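Local coordinates for protein TCR beta chain (Gallus gallus, PDB 6LIR) that forms the beta subunit of the chicken alpha-beta T-cell receptor, which probably recognises peptide antigens presented by MHC molecules, at residues B[154-159]-B[198-203]; B[121-126]-B[214-219]; B[166-171]-B[181-186]; B[160-165]-B[185-190]. All blocks are in the same frame, centred on the assembly; numbering follows the deposited sequence.

Overall arrangement
Past the N-terminal V-set domain, all four contacts lie in the C1-set domain, a two-sheet immunoglobulin sandwich. Contact 2 closes the longest loop, setting 121-126 of the first strand, in one sheet, against 214-219 of the last strand, in the other. Contact 1 is nested inside it and pairs 154-159 with 198-203 within the second sheet; strand 198-207 also hydrogen-bonds to strand 210-219. Nested again inside contact 1 are contacts 3 and 4, which both end on strand 178-188 and share Leu185 and Arg186. Contact 4 marks where the chain passes between the sheets, and contact 3 lies in the hairpin that follows. Trp155 of contact 1 touches Ser183 and Leu185, joining the sheets through the core.

Contact 1 of 4, residues B[154-159]-B[198-203]; sequences VWKVNG and RFECIA
Val154 to Val157 pair in antiparallel fashion with Ile202 to Phe199, with 154° between the short strand axes and with Val154-Ile202 and Lys156-Glu200 as the hydrogen-bonded pairs. These are strands C and F of an immunoglobulin constant domain, and they carry its signature core: a tryptophan packed against the intersheet disulfide. Cys201, bonded to Cys141, puts its CB 3.9 Å from the centroid of the Trp155 six-membered ring, a CH-pi contact over the face. Its SG, anti to the backbone N (chi1 173°), stands above the same ring, 4.7 Å from that centroid. The indole NE1 is used elsewhere, on Ser183 OG of the opposing sheet. Further along this face Val157 and Phe199 run alongside each other into the core, CG2 of Val157 3.9 Å from CD1 of Phe199. On the other face Ile202 CD1 rests on the lysine stem, 3.7 Å from Lys156 CG. Asn158 leaves the strand with positive phi (53°), and its OD1 takes the N-H of Arg198 at 2.6 Å, the donor standing above the amide carbonyl plane. In the turn itself a water accepts from Gly159 N at 2.6 Å and donates to Glu200 OE2 at 3.1 Å.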
# COMPACT_ATOMS: atom_id res chain seq x y z
N VAL B 154 5.20 1.84 -10.30
CA VAL B 154 4.63 0.61 -10.82
C VAL B 154 5.54 0.04 -11.90
O VAL B 154 6.37 0.74 -12.48
CB VAL B 154 3.20 0.80 -11.37
CG1 VAL B 154 2.23 1.14 -10.25
CG2 VAL B 154 3.19 1.87 -12.45
N TRP B 155 5.34 -1.24 -12.20
CA TRP B 155 6.07 -1.92 -13.25
C TRP B 155 5.13 -2.31 -14.39
O TRP B 155 4.00 -2.74 -14.15
CB TRP B 155 6.75 -3.19 -12.72
CG TRP B 155 7.94 -2.95 -11.85
CD1 TRP B 155 7.95 -2.85 -10.49
CD2 TRP B 155 9.30 -2.82 -12.28
NE1 TRP B 155 9.24 -2.66 -10.04
CE2 TRP B 155 10.08 -2.63 -11.12
CE3 TRP B 155 9.93 -2.84 -13.53
CZ2 TRP B 155 11.46 -2.47 -11.17
CZ3 TRP B 155 11.30 -2.67 -13.58
CH2 TRP B 155 12.05 -2.49 -12.41
N LYS B 156 5.61 -2.16 -15.62
CA LYS B 156 5.02 -2.81 -16.78
C LYS B 156 6.06 -3.72 -17.42
O LYS B 156 7.23 -3.35 -17.56
CB LYS B 156 4.52 -1.78 -17.79
CG LYS B 156 3.26 -1.04 -17.34
CD LYS B 156 2.68 -0.20 -18.46
CE LYS B 156 1.39 0.47 -18.03
NZ LYS B 156 0.85 1.37 -19.09
N VAL B 157 5.63 -4.91 -17.85
CA VAL B 157 6.48 -5.81 -18.62
C VAL B 157 5.83 -5.98 -19.99
O VAL B 157 4.74 -6.56 -20.09
CB VAL B 157 6.68 -7.16 -17.92
CG1 VAL B 157 7.52 -8.08 -18.80
CG2 VAL B 157 7.35 -6.97 -16.57
N ASN B 158 6.51 -5.50 -21.03
CA ASN B 158 6.02 -5.55 -22.40
C ASN B 158 4.62 -4.94 -22.49
O ASN B 158 3.66 -5.57 -22.95
CB ASN B 158 6.05 -6.98 -22.94
CG ASN B 158 7.46 -7.51 -23.09
OD1 ASN B 158 8.38 -6.76 -23.41
ND2 ASN B 158 7.63 -8.81 -22.87
N GLY B 159 4.51 -3.69 -22.05
CA GLY B 159 3.27 -2.95 -22.11
C GLY B 159 2.18 -3.37 -21.14
O GLY B 159 1.15 -2.69 -21.06
N ARG B 198 10.72 -6.07 -22.40
CA ARG B 198 10.81 -4.67 -22.03
C ARG B 198 10.33 -4.52 -20.58
O ARG B 198 9.15 -4.70 -20.29
CB ARG B 198 9.98 -3.81 -22.98
CG ARG B 198 9.74 -2.39 -22.52
CD ARG B 198 9.44 -1.49 -23.71
NE ARG B 198 8.02 -1.47 -24.03
CZ ARG B 198 7.42 -2.32 -24.86
NH1 ARG B 198 6.12 -2.22 -25.08
NH2 ARG B 198 8.13 -3.26 -25.47
N PHE B 199 11.26 -4.18 -19.68
CA PHE B 199 10.95 -4.06 -18.26
C PHE B 199 10.88 -2.58 -17.93
O PHE B 199 11.88 -1.86 -18.00
CB PHE B 199 12.00 -4.77 -17.41
CG PHE B 199 12.13 -6.23 -17.70
CD1 PHE B 199 11.23 -7.14 -17.17
CD2 PHE B 199 13.15 -6.70 -18.51
CE1 PHE B 199 11.35 -8.50 -17.45
CE2 PHE B 199 13.28 -8.04 -18.79
CZ PHE B 199 12.38 -8.94 -18.26
N GLU B 200 9.68 -2.12 -17.59
CA GLU B 200 9.36 -0.70 -17.50
C GLU B 200 8.94 -0.37 -16.08
O GLU B 200 7.99 -0.95 -15.55
CB GLU B 200 8.26 -0.34 -18.50
CG GLU B 200 7.69 1.05 -18.37
CD GLU B 200 6.84 1.42 -19.58
OE1 GLU B 200 6.48 2.60 -19.72
OE2 GLU B 200 6.53 0.50 -20.37
N CYS B 201 9.65 0.57 -15.47
CA CYS B 201 9.30 1.12 -14.18
C CYS B 201 8.77 2.53 -14.39
O CYS B 201 9.43 3.35 -15.03
CB CYS B 201 10.51 1.16 -13.24
SG CYS B 201 10.18 2.01 -11.68
N ILE B 202 7.60 2.81 -13.83
CA ILE B 202 6.92 4.09 -14.04
C ILE B 202 6.73 4.77 -12.69
O ILE B 202 6.23 4.16 -11.74
CB ILE B 202 5.56 3.89 -14.74
CG1 ILE B 202 5.74 3.22 -16.10
CG2 ILE B 202 4.82 5.22 -14.88
CD1 ILE B 202 4.62 2.26 -16.45
N ALA B 203 7.06 6.05 -12.63
CA ALA B 203 6.82 6.85 -11.44
C ALA B 203 5.73 7.85 -11.76
O ALA B 203 5.89 8.70 -12.65
CB ALA B 203 8.10 7.55 -10.98
O HOH W 1 6.55 -2.58 -20.79

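Contact 2 of 4, residues B[121-126]-B[214-219]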
# COMPACT_ATOMS: atom_id res chain seq x y z
N VAL B 121 14.68 8.92 -11.61
CA VAL B 121 14.26 7.52 -11.71
C VAL B 121 15.33 6.77 -12.48
O VAL B 121 15.63 7.10 -13.63
CB VAL B 121 12.90 7.38 -12.41
CG1 VAL B 121 12.45 5.92 -12.40
CG2 VAL B 121 11.84 8.27 -11.75
N VAL B 122 15.90 5.75 -11.84
CA VAL B 122 16.88 4.88 -12.47
C VAL B 122 16.48 3.43 -12.20
O VAL B 122 15.87 3.12 -11.17
CB VAL B 122 18.31 5.15 -11.97
CG1 VAL B 122 18.70 6.60 -12.22
CG2 VAL B 122 18.44 4.81 -10.49
N ILE B 123 16.80 2.55 -13.14
CA ILE B 123 16.77 1.12 -12.91
C ILE B 123 18.21 0.65 -12.79
O ILE B 123 19.06 1.00 -13.61
CB ILE B 123 16.04 0.37 -14.04
CG1 ILE B 123 14.59 0.85 -14.13
CG2 ILE B 123 16.11 -1.13 -13.81
CD1 ILE B 123 13.80 0.19 -15.24
N PHE B 124 18.48 -0.18 -11.78
CA PHE B 124 19.80 -0.76 -11.62
C PHE B 124 19.89 -2.04 -12.42
O PHE B 124 18.96 -2.85 -12.43
CB PHE B 124 20.09 -1.00 -10.14
CG PHE B 124 20.38 0.26 -9.37
CD1 PHE B 124 21.68 0.71 -9.20
CD2 PHE B 124 19.34 1.01 -8.84
CE1 PHE B 124 21.94 1.87 -8.50
CE2 PHE B 124 19.60 2.18 -8.14
CZ PHE B 124 20.90 2.61 -7.97
N SER B 125 21.00 -2.20 -13.13
CA SER B 125 21.27 -3.45 -13.81
C SER B 125 21.31 -4.58 -12.79
O SER B 125 21.87 -4.42 -11.70
CB SER B 125 22.60 -3.39 -14.57
OG SER B 125 22.71 -2.18 -15.30
N PRO B 126 20.70 -5.73 -13.09
CA PRO B 126 20.72 -6.83 -12.13
C PRO B 126 22.10 -7.46 -12.05
O PRO B 126 22.89 -7.41 -12.99
CB PRO B 126 19.69 -7.82 -12.70
CG PRO B 126 19.69 -7.54 -14.16
CD PRO B 126 19.94 -6.06 -14.30
N ILE B 214 7.07 9.61 -15.17
CA ILE B 214 8.38 9.37 -15.76
C ILE B 214 8.50 7.88 -15.99
O ILE B 214 8.16 7.08 -15.11
CB ILE B 214 9.51 9.90 -14.86
CG1 ILE B 214 9.37 11.41 -14.68
CG2 ILE B 214 10.87 9.55 -15.45
CD1 ILE B 214 10.36 12.01 -13.70
N GLN B 215 8.98 7.50 -17.16
CA GLN B 215 9.08 6.10 -17.53
C GLN B 215 10.54 5.75 -17.77
O GLN B 215 11.25 6.46 -18.48
CB GLN B 215 8.24 5.80 -18.79
CG GLN B 215 6.76 6.17 -18.66
CD GLN B 215 6.46 7.60 -19.08
OE1 GLN B 215 5.58 8.25 -18.51
NE2 GLN B 215 7.18 8.09 -20.08
N LYS B 216 10.98 4.66 -17.15
CA LYS B 216 12.33 4.15 -17.32
C LYS B 216 12.25 2.72 -17.82
O LYS B 216 11.40 1.94 -17.37
CB LYS B 216 13.11 4.22 -16.01
CG LYS B 216 14.58 4.53 -16.19
CD LYS B 216 14.79 5.91 -16.78
CE LYS B 216 16.19 6.02 -17.36
NZ LYS B 216 16.62 7.42 -17.60
N ILE B 217 13.14 2.36 -18.74
CA ILE B 217 13.10 1.04 -19.36
C ILE B 217 14.46 0.39 -19.22
O ILE B 217 15.49 1.05 -19.29
CB ILE B 217 12.71 1.13 -20.86
CG1 ILE B 217 11.54 2.10 -21.07
CG2 ILE B 217 12.40 -0.25 -21.42
CD1 ILE B 217 10.20 1.48 -20.85
N ILE B 218 14.45 -0.93 -19.03
CA ILE B 218 15.63 -1.76 -19.24
C ILE B 218 15.16 -3.00 -19.97
O ILE B 218 14.10 -3.56 -19.67
CB ILE B 218 16.34 -2.09 -17.90
CG1 ILE B 218 17.67 -2.79 -18.16
CG2 ILE B 218 15.44 -2.92 -16.99
CD1 ILE B 218 18.58 -2.83 -16.94
N TYR B 219 15.93 -3.41 -20.97
CA TYR B 219 15.65 -4.63 -21.71
C TYR B 219 16.46 -5.79 -21.15
O TYR B 219 17.48 -5.60 -20.48
CB TYR B 219 15.94 -4.44 -23.20
CG TYR B 219 14.86 -3.66 -23.90
CD1 TYR B 219 13.76 -4.30 -24.46
CD2 TYR B 219 14.91 -2.27 -23.97
CE1 TYR B 219 12.76 -3.59 -25.08
CE2 TYR B 219 13.91 -1.55 -24.60
CZ TYR B 219 12.84 -2.21 -25.15
OH TYR B 219 11.84 -1.50 -25.78
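Strand 121-124, with Val121 and Ile123 facing its partner, runs nearly parallel to strand 214-219, 17° between the short axes, but the axes stay 7.0 Å apart at closest. The two strands therefore meet through side chains, across the edge of the immunoglobulin sandwich where its first and last strands face each other from different sheets. Ile214, Lys216 and Ile218 point back at them, and the two sets interleave. Val121 CG2 meets Ile214 CG2 at 4.0 Å, while its other methyl, CG1, sits 4.0 Å from Lys216 CB. Ile123 fills the next position: its CG2 packs on Ile218 CG2 at 3.7 Å, and its CD1 reaches over to Lys216 O at 3.7 Å. Lys216 bends at its second torsion (chi2 64°), which lays the methylenes along the backbone of Val121, CD 3.5 Å from Val121 O; the ammonium continues toward Asp124 of the TCR alpha chain, a long, weak ion pair. Strand 120-124 is hydrogen-bonded to strand 136-146 through Val122 and Phe124, strand 210-219 to strand 198-207, and Trp192 of helix 189-192 packs against both Ile218 and Pro126 at the far end.

Contact 3 of 4, residues B[166-171]-B[181-186]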
# COMPACT_ATOMS: atom_id res chain seq x y z
N VAL B 166 6.84 -8.35 -7.80
CA VAL B 166 7.11 -6.95 -7.52
C VAL B 166 7.03 -6.73 -6.02
O VAL B 166 6.05 -7.12 -5.37
CB VAL B 166 6.13 -6.03 -8.27
CG1 VAL B 166 6.31 -4.58 -7.84
CG2 VAL B 166 6.32 -6.18 -9.77
N GLY B 167 8.07 -6.12 -5.45
CA GLY B 167 7.96 -5.59 -4.11
C GLY B 167 8.25 -4.10 -4.07
O GLY B 167 9.39 -3.69 -4.29
N THR B 168 7.25 -3.30 -3.74
CA THR B 168 7.37 -1.85 -3.70
C THR B 168 7.27 -1.37 -2.26
O THR B 168 6.39 -1.82 -1.52
CB THR B 168 6.29 -1.19 -4.56
OG1 THR B 168 6.38 -1.70 -5.91
CG2 THR B 168 6.46 0.31 -4.58
N ASP B 169 8.19 -0.49 -1.86
CA ASP B 169 8.08 0.11 -0.54
C ASP B 169 6.74 0.80 -0.39
O ASP B 169 6.30 1.53 -1.28
CB ASP B 169 9.21 1.12 -0.31
CG ASP B 169 10.58 0.50 -0.40
OD1 ASP B 169 10.66 -0.75 -0.34
OD2 ASP B 169 11.56 1.25 -0.54
N GLU B 170 6.08 0.57 0.75
CA GLU B 170 4.81 1.23 1.01
C GLU B 170 5.00 2.68 1.45
O GLU B 170 4.09 3.49 1.25
CB GLU B 170 4.02 0.43 2.05
CG GLU B 170 3.45 -0.86 1.47
CD GLU B 170 2.48 -1.58 2.40
OE1 GLU B 170 2.83 -2.67 2.89
OE2 GLU B 170 1.38 -1.05 2.64
N ILE B 171 6.15 3.02 2.01
CA ILE B 171 6.39 4.33 2.59
C ILE B 171 7.73 4.87 2.10
O ILE B 171 8.70 4.12 1.96
CB ILE B 171 6.32 4.29 4.14
CG1 ILE B 171 6.13 5.70 4.71
CG2 ILE B 171 7.56 3.63 4.73
CD1 ILE B 171 5.63 5.72 6.14
N LEU B 181 12.05 6.35 -3.01
CA LEU B 181 11.17 5.19 -2.98
C LEU B 181 11.76 4.11 -3.87
O LEU B 181 12.30 4.41 -4.94
CB LEU B 181 9.74 5.54 -3.42
CG LEU B 181 8.66 4.51 -3.06
CD1 LEU B 181 8.30 4.59 -1.58
CD2 LEU B 181 7.42 4.68 -3.93
N THR B 182 11.66 2.86 -3.44
CA THR B 182 12.31 1.75 -4.11
C THR B 182 11.29 0.68 -4.46
O THR B 182 10.40 0.37 -3.67
CB THR B 182 13.43 1.15 -3.23
OG1 THR B 182 14.38 2.17 -2.90
CG2 THR B 182 14.15 0.02 -3.96
N SER B 183 11.45 0.08 -5.64
CA SER B 183 10.63 -1.04 -6.06
C SER B 183 11.53 -2.09 -6.70
O SER B 183 12.39 -1.75 -7.51
CB SER B 183 9.54 -0.62 -7.05
OG SER B 183 8.69 -1.71 -7.33
N ARG B 184 11.32 -3.34 -6.32
CA ARG B 184 12.08 -4.46 -6.84
C ARG B 184 11.16 -5.38 -7.61
O ARG B 184 10.07 -5.71 -7.13
CB ARG B 184 12.79 -5.21 -5.70
CG ARG B 184 13.93 -4.43 -5.09
CD ARG B 184 13.84 -4.36 -3.57
NE ARG B 184 12.59 -3.78 -3.11
CZ ARG B 184 12.48 -2.91 -2.11
NH1 ARG B 184 13.56 -2.51 -1.44
NH2 ARG B 184 11.29 -2.44 -1.77
N LEU B 185 11.57 -5.75 -8.82
CA LEU B 185 10.92 -6.80 -9.59
C LEU B 185 11.91 -7.94 -9.74
O LEU B 185 12.94 -7.79 -10.41
CB LEU B 185 10.46 -6.28 -10.95
CG LEU B 185 10.10 -7.34 -12.01
CD1 LEU B 185 8.97 -8.25 -11.52
CD2 LEU B 185 9.74 -6.69 -13.34
N ARG B 186 11.61 -9.08 -9.12
CA ARG B 186 12.46 -10.27 -9.21
C ARG B 186 11.85 -11.24 -10.21
O ARG B 186 10.68 -11.61 -10.09
CB ARG B 186 12.64 -10.94 -7.85
CG ARG B 186 13.84 -11.89 -7.81
CD ARG B 186 14.19 -12.36 -6.41
NE ARG B 186 15.58 -12.82 -6.33
CZ ARG B 186 16.07 -13.58 -5.36
NH1 ARG B 186 15.29 -13.98 -4.36
NH2 ARG B 186 17.35 -13.94 -5.38
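Gly167 and Arg184 form the hydrogen-bonded pair between two non-hydrogen-bonded ones, near the open end of an antiparallel hairpin, and the packing is tightest around them. Gly167 N reaches Arg184 O at 2.6 Å, and Gly167 O takes the N-H of Arg184 at 2.8 Å. Bends at chi2 and chi3 (129° and -58°) fold the arginine back over the glycine, so that NE and NH2 add two weak bonds to Gly167 O, which lies in the guanidinium plane at its edge. The same NH2 makes a salt bridge to Asp169 OD1; its modelled length, 2.3 Å, is doubtfully short. The carboxylate stands 54° from the guanidinium plane, and Asp169 N makes a nearly straight bond to Thr182 O at 3.0 Å. On the inner face, Thr168 OG1 and Ser183 OG share a hydrogen bond of 2.7 Å, and Val166 CG2 packs on Leu185 CD1 at 3.8 Å. The looser, more exposed end lies past Asp169, where Glu170 turns from the partner strand to a salt bridge with Arg104 of the TCR alpha chain and Ile171 touches mainly through its carbonyl, 3.6 Å from Leu181 CD1. The nearby Asp169 carboxylate probably offsets part of the charge of the buried guanidinium, even if the modelled bond length is uncertain, and the same polar cluster faces the alpha chain, whose Thr150 hydrogen-bonds to Asp169 OD2 and whose Leu168 packs on Arg184.

Contact 4 of 4, residues B[160-165]-B[185-190]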
# COMPACT_ATOMS: atom_id res chain seq x y z
N VAL B 160 2.37 -4.45 -20.39
CA VAL B 160 1.33 -4.99 -19.51
C VAL B 160 1.69 -4.70 -18.06
O VAL B 160 2.85 -4.86 -17.65
CB VAL B 160 1.15 -6.50 -19.75
CG1 VAL B 160 0.04 -7.07 -18.87
CG2 VAL B 160 0.88 -6.79 -21.22
N LYS B 161 0.68 -4.32 -17.27
CA LYS B 161 0.86 -4.15 -15.83
C LYS B 161 1.36 -5.44 -15.21
O LYS B 161 0.79 -6.51 -15.44
CB LYS B 161 -0.46 -3.74 -15.17
CG LYS B 161 -1.23 -2.67 -15.91
CD LYS B 161 -1.45 -1.42 -15.07
CE LYS B 161 -2.27 -0.39 -15.85
NZ LYS B 161 -3.62 -0.18 -15.26
N ARG B 162 2.43 -5.35 -14.43
CA ARG B 162 3.03 -6.52 -13.81
C ARG B 162 2.96 -6.38 -12.30
O ARG B 162 3.34 -5.34 -11.75
CB ARG B 162 4.48 -6.68 -14.26
CG ARG B 162 5.27 -7.74 -13.53
CD ARG B 162 4.89 -9.13 -14.00
NE ARG B 162 5.90 -10.12 -13.64
CZ ARG B 162 6.77 -10.65 -14.49
NH1 ARG B 162 7.65 -11.55 -14.06
NH2 ARG B 162 6.77 -10.29 -15.76
N THR B 163 2.52 -7.44 -11.63
CA THR B 163 2.48 -7.49 -10.18
C THR B 163 3.25 -8.66 -9.59
O THR B 163 3.79 -8.54 -8.49
CB THR B 163 1.03 -7.60 -9.70
OG1 THR B 163 0.34 -8.59 -10.48
CG2 THR B 163 0.30 -6.28 -9.82
N GLU B 164 3.29 -9.79 -10.30
CA GLU B 164 4.02 -10.96 -9.84
C GLU B 164 5.51 -10.65 -9.72
O GLU B 164 6.15 -10.22 -10.68
CB GLU B 164 3.77 -12.13 -10.79
CG GLU B 164 3.50 -13.46 -10.06
CD GLU B 164 2.10 -13.53 -9.48
OE1 GLU B 164 1.10 -13.58 -10.24
OE2 GLU B 164 1.99 -13.49 -8.24
N GLY B 165 6.06 -10.90 -8.53
CA GLY B 165 7.45 -10.67 -8.25
C GLY B 165 7.82 -9.24 -7.94
O GLY B 165 9.01 -8.95 -7.78
N LEU B 185 11.57 -5.75 -8.82
CA LEU B 185 10.92 -6.80 -9.59
C LEU B 185 11.91 -7.94 -9.74
O LEU B 185 12.94 -7.79 -10.41
CB LEU B 185 10.46 -6.28 -10.95
CG LEU B 185 10.10 -7.34 -12.01
CD1 LEU B 185 8.97 -8.25 -11.52
CD2 LEU B 185 9.74 -6.69 -13.34
N ARG B 186 11.61 -9.08 -9.12
CA ARG B 186 12.46 -10.27 -9.21
C ARG B 186 11.85 -11.24 -10.21
O ARG B 186 10.68 -11.61 -10.09
CB ARG B 186 12.64 -10.94 -7.85
CG ARG B 186 13.84 -11.89 -7.81
CD ARG B 186 14.19 -12.36 -6.41
NE ARG B 186 15.58 -12.82 -6.33
CZ ARG B 186 16.07 -13.58 -5.36
NH1 ARG B 186 15.29 -13.98 -4.36
NH2 ARG B 186 17.35 -13.94 -5.38
N ILE B 187 12.64 -11.64 -11.21
CA ILE B 187 12.17 -12.53 -12.26
C ILE B 187 13.14 -13.70 -12.41
O ILE B 187 14.29 -13.65 -11.99
CB ILE B 187 12.03 -11.79 -13.60
CG1 ILE B 187 13.39 -11.22 -14.01
CG2 ILE B 187 10.99 -10.68 -13.50
CD1 ILE B 187 13.36 -10.41 -15.28
N SER B 188 12.64 -14.77 -13.04
CA SER B 188 13.48 -15.92 -13.36
C SER B 188 14.57 -15.52 -14.36
O SER B 188 14.42 -14.57 -15.13
CB SER B 188 12.63 -17.05 -13.94
OG SER B 188 12.17 -16.71 -15.24
N ALA B 189 15.69 -16.25 -14.31
CA ALA B 189 16.77 -16.02 -15.27
C ALA B 189 16.29 -16.17 -16.71
O ALA B 189 16.69 -15.39 -17.59
CB ALA B 189 17.93 -16.96 -14.98
N GLN B 190 15.44 -17.17 -16.98
CA GLN B 190 14.89 -17.37 -18.33
C GLN B 190 14.16 -16.13 -18.83
O GLN B 190 14.29 -15.75 -20.00
CB GLN B 190 13.99 -18.60 -18.38
CG GLN B 190 13.11 -18.87 -17.17
CD GLN B 190 13.85 -19.66 -16.11
OE1 GLN B 190 14.61 -19.10 -15.32
NE2 GLN B 190 13.66 -20.98 -16.10
O HOH W 2 8.75 -12.81 -11.55
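Leu185 CD1 lies over one face of the Arg162 guanidinium, 4.2 Å from NE, while polar partners occupy its edge. There NE donates in plane to a lone pair of Glu164 O at 3.0 Å, a bond within the segment, whose chain curls round the arginine head. Also at the edge, a water accepts from Arg162 NH1 and donates to Arg186 O at 2.7 Å, bridging the two segments. Ile187 CG2 approaches NH1 obliquely, at 3.5 Å. The arginine starts off with CG opposite the backbone N (chi1 171°) and bends at chi2, which swings its head toward strand 185-188; NH2 then finds a salt bridge on Glu191. The one direct hydrogen bond between the segments is backbone to backbone: Arg186 N to Gly165 O at 2.9 Å, the donor tilted from the carbonyl plane. Gly165 has positive phi (81°), and this turn brings its carbonyl to the strand. The side chain of Arg186 leads away, to Asp135 of the TCR alpha chain and to Glu130. In the fold, strand 160-162 borders strand 152-157 in one sheet of the sandwich, strand 178-188 belongs to the other, and helix 189-192, N-capped by Ser188, follows directly and supplies Glu191.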